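Local coordinates for flagellar basal body protein (Helicobacter pylori, PDB 5NPY) that probably builds the flagellar hook, the curved extracellular segment that couples the basal body motor to the filament, at residues A[370-381]-A[396-407]; A[412-420]-A[433-441]. One frame throughout, in Å; residues are numbered along the deposited sequence.

Contact 1 of 2, residues A[370-381]-A[396-407]; sequences KYLLQSEYYMTN and QTWEVKSYIVDP. With 144 (tris-hydroxymethyl-methyl-ammonium), chain B.
An antiparallel beta ladder pairs strand 370-381 with strand 396-406 and ends in a classic beta bulge beside a bound tris-hydroxymethyl-methyl-ammonium. At the bulge Thr380 and Asn381 both face Thr397; Thr380 N reaches Thr397 O almost straight (N-H...O 176°), while the bond from Asn381 N to that oxygen is weak. Both threonine hydroxyls sit between their own backbone N and carbonyl carbon (chi1 58° in Thr380), which brings Thr397 OG1 to 2.6 Å from Thr380 OG1, its acceptor. Thr380 OG1 donates a hydrogen bond to ligand O3, and O3 donates in turn to Glu399 OE2 at 2.7 Å. Ligand O4 adds a weak bond to Thr397 OG1; Asn226, Arg393 and Ile420 belong to the same pocket. On the other face, Met379 lays CB over the centre of the six-membered ring of Trp398, 3.8 Å from the centroid, with SD oblique to it in a Met-aromatic contact. Val400 CG1 lies over one face of the Tyr377 ring. Farther along, Ser375 OG and Ser402 OG share a hydrogen bond of 2.9 Å, and Ser375 OG also bonds Tyr446. Back on the face of Glu399, Tyr403 OH donates to Glu376 OE1 at 2.9 Å from above the carboxylate, whose plane stands 79° from the ring; OE2 is held by Tyr356. Together these features typify a twisted antiparallel beta pair with a classic bulge, here lining a small-ligand site.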
# COMPACT_ATOMS: atom_id res chain seq x y z
N LYS A 370 1.08 12.98 11.10
CA LYS A 370 0.56 12.48 9.84
C LYS A 370 0.87 13.46 8.71
O LYS A 370 0.67 14.67 8.85
CB LYS A 370 -0.94 12.24 9.95
CG LYS A 370 -1.53 11.49 8.75
CD LYS A 370 -3.06 11.39 8.87
CE LYS A 370 -3.73 12.76 8.69
NZ LYS A 370 -5.16 12.78 9.15
N TYR A 371 1.39 12.92 7.62
CA TYR A 371 1.49 13.58 6.33
C TYR A 371 0.76 12.72 5.30
O TYR A 371 0.41 11.57 5.56
CB TYR A 371 2.96 13.78 5.94
CG TYR A 371 3.66 14.84 6.75
CD1 TYR A 371 3.88 16.11 6.23
CD2 TYR A 371 4.11 14.58 8.05
CE1 TYR A 371 4.52 17.09 6.95
CE2 TYR A 371 4.75 15.56 8.79
CZ TYR A 371 4.96 16.82 8.23
OH TYR A 371 5.60 17.81 8.95
N LEU A 372 0.51 13.29 4.12
CA LEU A 372 -0.37 12.66 3.14
C LEU A 372 0.40 12.40 1.84
O LEU A 372 0.75 13.34 1.12
CB LEU A 372 -1.59 13.53 2.90
CG LEU A 372 -2.55 13.77 4.08
CD1 LEU A 372 -3.61 14.79 3.66
CD2 LEU A 372 -3.24 12.48 4.60
N LEU A 373 0.66 11.13 1.54
CA LEU A 373 1.38 10.76 0.32
C LEU A 373 0.36 10.70 -0.82
O LEU A 373 -0.44 9.76 -0.91
CB LEU A 373 2.15 9.46 0.52
CG LEU A 373 2.90 8.84 -0.69
CD1 LEU A 373 3.52 9.90 -1.52
CD2 LEU A 373 3.98 7.87 -0.29
N GLN A 374 0.37 11.72 -1.68
CA GLN A 374 -0.65 11.83 -2.72
C GLN A 374 -0.08 11.47 -4.08
O GLN A 374 1.12 11.63 -4.35
CB GLN A 374 -1.26 13.23 -2.75
CG GLN A 374 -2.03 13.54 -1.46
CD GLN A 374 -2.86 14.79 -1.51
OE1 GLN A 374 -2.89 15.51 -2.52
NE2 GLN A 374 -3.56 15.08 -0.42
N SER A 375 -0.95 10.92 -4.92
CA SER A 375 -0.63 10.54 -6.29
C SER A 375 -1.79 10.92 -7.17
O SER A 375 -2.93 10.61 -6.84
CB SER A 375 -0.39 9.03 -6.44
OG SER A 375 0.87 8.67 -5.94
N GLU A 376 -1.49 11.56 -8.29
CA GLU A 376 -2.45 11.83 -9.34
C GLU A 376 -2.01 11.14 -10.62
O GLU A 376 -0.83 11.17 -10.98
CB GLU A 376 -2.58 13.31 -9.55
CG GLU A 376 -2.72 14.12 -8.28
CD GLU A 376 -3.01 15.56 -8.62
OE1 GLU A 376 -2.14 16.42 -8.42
OE2 GLU A 376 -4.09 15.82 -9.19
N TYR A 377 -2.97 10.54 -11.33
CA TYR A 377 -2.72 9.64 -12.46
C TYR A 377 -3.39 10.21 -13.71
O TYR A 377 -4.57 10.59 -13.68
CB TYR A 377 -3.28 8.23 -12.17
CG TYR A 377 -2.84 7.60 -10.84
CD1 TYR A 377 -1.99 6.49 -10.81
CD2 TYR A 377 -3.30 8.11 -9.61
CE1 TYR A 377 -1.58 5.91 -9.59
CE2 TYR A 377 -2.91 7.53 -8.40
CZ TYR A 377 -2.04 6.43 -8.40
OH TYR A 377 -1.63 5.85 -7.20
N TYR A 378 -2.63 10.26 -14.80
CA TYR A 378 -3.13 10.73 -16.09
C TYR A 378 -2.84 9.66 -17.12
O TYR A 378 -1.68 9.24 -17.25
CB TYR A 378 -2.48 12.05 -16.48
CG TYR A 378 -2.50 13.12 -15.40
CD1 TYR A 378 -1.42 13.31 -14.55
CD2 TYR A 378 -3.59 13.96 -15.26
CE1 TYR A 378 -1.44 14.29 -13.55
CE2 TYR A 378 -3.62 14.92 -14.27
CZ TYR A 378 -2.55 15.08 -13.42
OH TYR A 378 -2.59 16.05 -12.45
N MET A 379 -3.86 9.21 -17.85
CA MET A 379 -3.68 8.13 -18.83
C MET A 379 -3.15 8.67 -20.15
O MET A 379 -3.66 9.65 -20.69
CB MET A 379 -4.98 7.39 -19.11
CG MET A 379 -4.77 6.09 -19.88
SD MET A 379 -6.33 5.14 -19.89
CE MET A 379 -6.94 5.52 -21.51
N THR A 380 -2.13 8.00 -20.68
CA THR A 380 -1.41 8.52 -21.83
C THR A 380 -1.46 7.61 -23.03
O THR A 380 -1.25 8.08 -24.15
CB THR A 380 0.07 8.77 -21.47
OG1 THR A 380 0.65 7.53 -21.01
CG2 THR A 380 0.19 9.82 -20.37
N ASN A 381 -1.71 6.32 -22.83
CA ASN A 381 -1.68 5.34 -23.90
C ASN A 381 -2.68 4.24 -23.58
O ASN A 381 -2.72 3.76 -22.45
CB ASN A 381 -0.29 4.72 -24.09
CG ASN A 381 -0.17 3.99 -25.40
OD1 ASN A 381 -0.14 4.61 -26.45
ND2 ASN A 381 -0.14 2.67 -25.34
N GLN A 396 -0.91 -0.32 -22.09
CA GLN A 396 -1.58 0.83 -21.51
C GLN A 396 -0.66 1.48 -20.49
O GLN A 396 0.02 0.79 -19.72
CB GLN A 396 -2.89 0.42 -20.85
CG GLN A 396 -3.34 1.37 -19.77
CD GLN A 396 -4.82 1.32 -19.57
OE1 GLN A 396 -5.58 1.22 -20.54
NE2 GLN A 396 -5.25 1.40 -18.30
N THR A 397 -0.61 2.81 -20.51
CA THR A 397 0.27 3.52 -19.58
C THR A 397 -0.44 4.71 -18.99
O THR A 397 -1.27 5.35 -19.64
CB THR A 397 1.63 4.01 -20.23
OG1 THR A 397 1.38 5.03 -21.22
CG2 THR A 397 2.37 2.86 -20.86
N TRP A 398 -0.06 5.02 -17.76
CA TRP A 398 -0.43 6.24 -17.07
C TRP A 398 0.84 6.93 -16.61
O TRP A 398 1.81 6.25 -16.26
CB TRP A 398 -1.33 5.94 -15.84
CG TRP A 398 -2.60 5.25 -16.16
CD1 TRP A 398 -2.75 4.04 -16.77
CD2 TRP A 398 -3.94 5.69 -15.84
NE1 TRP A 398 -4.09 3.70 -16.85
CE2 TRP A 398 -4.83 4.71 -16.29
CE3 TRP A 398 -4.45 6.83 -15.20
CZ2 TRP A 398 -6.21 4.83 -16.16
CZ3 TRP A 398 -5.82 6.95 -15.06
CH2 TRP A 398 -6.69 5.95 -15.53
N GLU A 399 0.84 8.26 -16.59
CA GLU A 399 1.91 9.03 -15.95
C GLU A 399 1.44 9.52 -14.59
O GLU A 399 0.40 10.21 -14.50
CB GLU A 399 2.38 10.21 -16.79
CG GLU A 399 2.90 9.79 -18.14
CD GLU A 399 3.80 10.82 -18.78
OE1 GLU A 399 4.41 11.62 -18.04
OE2 GLU A 399 3.89 10.81 -20.02
N VAL A 400 2.23 9.23 -13.55
CA VAL A 400 1.86 9.46 -12.16
C VAL A 400 2.73 10.56 -11.54
O VAL A 400 3.96 10.49 -11.56
CB VAL A 400 1.99 8.15 -11.35
CG1 VAL A 400 1.52 8.38 -9.92
CG2 VAL A 400 1.26 6.93 -12.08
N LYS A 401 2.07 11.54 -10.92
CA LYS A 401 2.69 12.69 -10.27
C LYS A 401 2.51 12.52 -8.77
O LYS A 401 1.38 12.59 -8.28
CB LYS A 401 2.02 13.97 -10.79
CG LYS A 401 2.12 15.22 -9.94
CD LYS A 401 1.17 16.31 -10.48
CE LYS A 401 1.73 17.70 -10.21
NZ LYS A 401 1.06 18.75 -11.03
N SER A 402 3.60 12.27 -8.03
CA SER A 402 3.51 11.97 -6.60
C SER A 402 4.27 13.00 -5.75
O SER A 402 5.35 13.46 -6.12
CB SER A 402 4.04 10.57 -6.29
OG SER A 402 3.42 9.57 -7.07
N TYR A 403 3.70 13.30 -4.57
CA TYR A 403 4.24 14.30 -3.65
C TYR A 403 3.60 14.08 -2.29
O TYR A 403 2.66 13.29 -2.14
CB TYR A 403 4.00 15.72 -4.15
CG TYR A 403 2.55 15.94 -4.57
CD1 TYR A 403 1.61 16.41 -3.65
CD2 TYR A 403 2.12 15.64 -5.86
CE1 TYR A 403 0.28 16.59 -4.01
CE2 TYR A 403 0.77 15.80 -6.22
CZ TYR A 403 -0.14 16.29 -5.28
OH TYR A 403 -1.46 16.47 -5.60
N ILE A 404 4.11 14.80 -1.29
CA ILE A 404 3.69 14.69 0.11
C ILE A 404 3.13 16.04 0.56
O ILE A 404 3.80 17.07 0.44
CB ILE A 404 4.85 14.26 1.01
CG1 ILE A 404 5.35 12.88 0.61
CG2 ILE A 404 4.42 14.28 2.47
CD1 ILE A 404 6.56 12.44 1.40
N VAL A 405 1.92 16.04 1.10
CA VAL A 405 1.30 17.28 1.54
C VAL A 405 1.16 17.26 3.05
O VAL A 405 0.90 16.22 3.66
CB VAL A 405 -0.06 17.55 0.85
CG1 VAL A 405 -0.26 16.65 -0.34
CG2 VAL A 405 -1.23 17.48 1.84
N ASP A 406 1.40 18.41 3.66
CA ASP A 406 1.09 18.60 5.06
C ASP A 406 -0.42 18.76 5.21
O ASP A 406 -0.98 19.73 4.68
CB ASP A 406 1.83 19.82 5.60
CG ASP A 406 1.56 20.08 7.08
OD1 ASP A 406 1.02 19.20 7.78
OD2 ASP A 406 1.91 21.18 7.54
N PRO A 407 -1.11 17.85 5.89
CA PRO A 407 -2.56 18.03 6.07
C PRO A 407 -2.89 19.27 6.86
O PRO A 407 -4.02 19.77 6.77
CB PRO A 407 -2.99 16.76 6.82
CG PRO A 407 -1.77 16.35 7.58
CD PRO A 407 -0.59 16.74 6.71
C1 144 B . 5.57 7.08 -23.64
N 144 B . 4.35 7.66 -23.07
C2 144 B . 3.88 8.76 -23.92
O2 144 B . 4.58 9.96 -23.73
C3 144 B . 4.62 8.18 -21.73
O3 144 B . 3.42 8.33 -21.01
C4 144 B . 3.24 6.70 -22.95
O4 144 B . 3.42 5.39 -23.45
O HOH W 1 0.07 18.02 -13.49

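Contact 2 of 2, residues A[412-420]-A[433-441]; sequences PINDPTWEI and APMTLDFKG
Apolar packing joins segment 412-420 to 433-441 where Ile413 pushes CD1 against the edge of the Phe439 ring, 3.9 Å from CD2 and in the ring plane; its CG1 branch, set between backbone N and carbonyl carbon (chi1 53°), points across the gap. CD1 also lies near CG of Lys440, whose NZ forms a salt bridge with Asp365. Thr417 makes van der Waals contact with Leu437, whose CD2 rests on its CB and lies 3.5 Å from its OG1, while its methyl CG2 slides past Met435 SD at 4.2 Å.

Water carries much of the polar linkage. One water donates to Glu419 OE2 and to Ile420 O and accepts from Ala433 N at 2.7 Å. A second donates to Glu419 OE1 at 2.6 Å and to Pro434 O, giving each carboxylate oxygen its own water. The bend at chi2 (62°) of Glu419 leaves OE1 3.9 Å from Met435 CB as well.

Within 433-441, Asp438 OD1 accepts from Gly441 N at 3.3 Å, on the syn side but tilted out of the carboxylate plane, an Asx motif at the turn into strand 442-447. Strands 417-420 and 435-439 run nearly antiparallel (167°) with axes 8.4 Å apart, too far for direct backbone pairing; 417-420 bonds to 396-406 and 435-439 to 442-447. Two beta sheets thus meet through side chains, with outermost strand 435-439 packing Leu437 and Phe439 onto Leu373 and Tyr371.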
# COMPACT_ATOMS: atom_id res chain seq x y z
N PRO A 412 1.93 20.92 -0.24
CA PRO A 412 3.07 20.01 -0.40
C PRO A 412 4.31 20.52 0.31
O PRO A 412 4.59 21.73 0.33
CB PRO A 412 3.28 19.98 -1.92
CG PRO A 412 1.97 20.39 -2.51
CD PRO A 412 1.34 21.32 -1.53
N ILE A 413 5.06 19.58 0.88
CA ILE A 413 6.37 19.83 1.50
C ILE A 413 7.43 19.60 0.44
O ILE A 413 8.63 19.75 0.70
CB ILE A 413 6.62 18.89 2.71
CG1 ILE A 413 6.41 17.43 2.29
CG2 ILE A 413 5.73 19.26 3.90
CD1 ILE A 413 7.28 16.45 3.05
N ASN A 414 6.99 19.32 -0.78
CA ASN A 414 7.73 18.51 -1.73
C ASN A 414 7.59 19.10 -3.12
O ASN A 414 6.59 19.75 -3.44
CB ASN A 414 7.14 17.08 -1.75
CG ASN A 414 8.13 16.04 -1.37
OD1 ASN A 414 9.23 16.33 -0.91
ND2 ASN A 414 7.75 14.79 -1.57
N ASP A 415 8.62 18.84 -3.99
CA ASP A 415 8.23 18.99 -5.38
C ASP A 415 7.67 17.66 -5.89
O ASP A 415 7.97 16.60 -5.35
CB ASP A 415 9.43 19.40 -6.24
CG ASP A 415 9.58 20.92 -6.38
OD1 ASP A 415 9.14 21.66 -5.47
OD2 ASP A 415 10.15 21.36 -7.41
N PRO A 416 6.82 17.67 -6.91
CA PRO A 416 6.29 16.40 -7.42
C PRO A 416 7.37 15.55 -8.11
O PRO A 416 8.28 16.08 -8.75
CB PRO A 416 5.20 16.82 -8.41
CG PRO A 416 5.46 18.30 -8.68
CD PRO A 416 6.08 18.84 -7.42
N THR A 417 7.25 14.23 -7.94
CA THR A 417 8.08 13.24 -8.61
C THR A 417 7.23 12.47 -9.62
O THR A 417 6.22 11.84 -9.26
CB THR A 417 8.69 12.26 -7.61
OG1 THR A 417 9.37 12.97 -6.56
CG2 THR A 417 9.69 11.33 -8.33
N TRP A 418 7.65 12.49 -10.89
CA TRP A 418 6.92 11.87 -11.98
C TRP A 418 7.46 10.48 -12.27
O TRP A 418 8.67 10.26 -12.28
CB TRP A 418 6.95 12.73 -13.25
CG TRP A 418 6.10 13.95 -13.14
CD1 TRP A 418 6.48 15.14 -12.61
CD2 TRP A 418 4.72 14.11 -13.54
NE1 TRP A 418 5.45 16.03 -12.66
CE2 TRP A 418 4.35 15.43 -13.22
CE3 TRP A 418 3.78 13.27 -14.14
CZ2 TRP A 418 3.08 15.94 -13.48
CZ3 TRP A 418 2.51 13.78 -14.40
CH2 TRP A 418 2.17 15.10 -14.07
N GLU A 419 6.55 9.55 -12.52
CA GLU A 419 6.89 8.17 -12.81
C GLU A 419 5.92 7.67 -13.87
O GLU A 419 4.74 8.04 -13.85
CB GLU A 419 6.84 7.34 -11.52
CG GLU A 419 7.39 5.96 -11.62
CD GLU A 419 8.87 5.98 -11.98
OE1 GLU A 419 9.63 6.74 -11.34
OE2 GLU A 419 9.25 5.26 -12.93
N ILE A 420 6.40 6.87 -14.81
CA ILE A 420 5.55 6.33 -15.87
C ILE A 420 5.24 4.88 -15.54
O ILE A 420 6.14 4.10 -15.21
CB ILE A 420 6.18 6.47 -17.26
CG1 ILE A 420 6.44 7.95 -17.59
CG2 ILE A 420 5.26 5.88 -18.32
CD1 ILE A 420 7.17 8.16 -18.89
N ALA A 433 8.52 0.87 -11.70
CA ALA A 433 9.72 0.84 -10.89
C ALA A 433 9.55 1.73 -9.68
O ALA A 433 9.00 2.83 -9.80
CB ALA A 433 10.95 1.31 -11.70
N PRO A 434 10.04 1.31 -8.52
CA PRO A 434 9.90 2.14 -7.32
C PRO A 434 10.63 3.48 -7.47
O PRO A 434 11.54 3.64 -8.28
CB PRO A 434 10.53 1.28 -6.22
CG PRO A 434 11.56 0.45 -6.97
CD PRO A 434 10.93 0.15 -8.31
N MET A 435 10.18 4.46 -6.69
CA MET A 435 10.72 5.80 -6.80
C MET A 435 11.18 6.26 -5.42
O MET A 435 10.88 5.64 -4.39
CB MET A 435 9.69 6.77 -7.42
CG MET A 435 8.68 7.41 -6.45
SD MET A 435 7.23 8.09 -7.32
CE MET A 435 6.27 6.56 -7.43
N THR A 436 11.95 7.35 -5.41
CA THR A 436 12.49 7.91 -4.17
C THR A 436 11.94 9.31 -3.97
O THR A 436 12.19 10.21 -4.78
CB THR A 436 14.02 7.94 -4.15
OG1 THR A 436 14.51 6.59 -4.14
CG2 THR A 436 14.52 8.67 -2.87
N LEU A 437 11.17 9.49 -2.91
CA LEU A 437 10.67 10.78 -2.50
C LEU A 437 11.52 11.28 -1.35
O LEU A 437 12.07 10.48 -0.59
CB LEU A 437 9.21 10.70 -2.04
CG LEU A 437 8.29 9.90 -2.94
CD1 LEU A 437 6.88 9.95 -2.35
CD2 LEU A 437 8.35 10.43 -4.37
N ASP A 438 11.59 12.59 -1.20
CA ASP A 438 12.21 13.20 -0.03
C ASP A 438 11.13 13.56 0.99
O ASP A 438 10.30 14.44 0.74
CB ASP A 438 13.03 14.43 -0.42
CG ASP A 438 13.75 15.02 0.77
OD1 ASP A 438 13.18 15.93 1.42
OD2 ASP A 438 14.86 14.52 1.08
N PHE A 439 11.15 12.90 2.13
CA PHE A 439 10.18 13.09 3.21
C PHE A 439 10.86 13.84 4.37
O PHE A 439 11.34 13.23 5.33
CB PHE A 439 9.63 11.75 3.67
CG PHE A 439 8.58 11.86 4.72
CD1 PHE A 439 8.29 10.77 5.54
CD2 PHE A 439 7.85 13.02 4.87
CE1 PHE A 439 7.30 10.87 6.49
CE2 PHE A 439 6.85 13.12 5.83
CZ PHE A 439 6.58 12.05 6.64
N LYS A 440 10.85 15.18 4.28
CA LYS A 440 11.39 16.06 5.33
C LYS A 440 12.84 15.73 5.65
O LYS A 440 13.24 15.65 6.81
CB LYS A 440 10.54 15.99 6.60
CG LYS A 440 9.34 16.92 6.58
CD LYS A 440 8.33 16.55 7.66
CE LYS A 440 8.90 16.73 9.04
NZ LYS A 440 7.85 16.59 10.10
N GLY A 441 13.65 15.51 4.61
CA GLY A 441 15.03 15.11 4.80
C GLY A 441 15.27 13.62 4.88
O GLY A 441 16.43 13.20 4.98
O HOH W 2 8.38 2.96 -13.46
O HOH W 3 11.83 5.58 -10.50

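How the contacts relate
Contact 1 closes before contact 2 opens along the chain, and their centres lie 10 Å apart. Strand 396-406 of contact 1 is followed by strand 411-423 and pairs with it: Ser402 O lies 2.7 Å from Thr417 N and Val400 N 2.8 Å from Glu419 O, both probable hydrogen bonds. Strands 370-381, 396-406 and 411-423 therefore stand side by side in one antiparallel sheet, whereas strand 435-439 belongs to a second, with 442-447, 192-198 and 465-471. Packing of Leu373 CD1 on Leu437 CD1 also joins the two sheets, so contact 1 is a strand pair within one sheet, and contact 2 joins the next strand of that sheet to an outermost strand of the other.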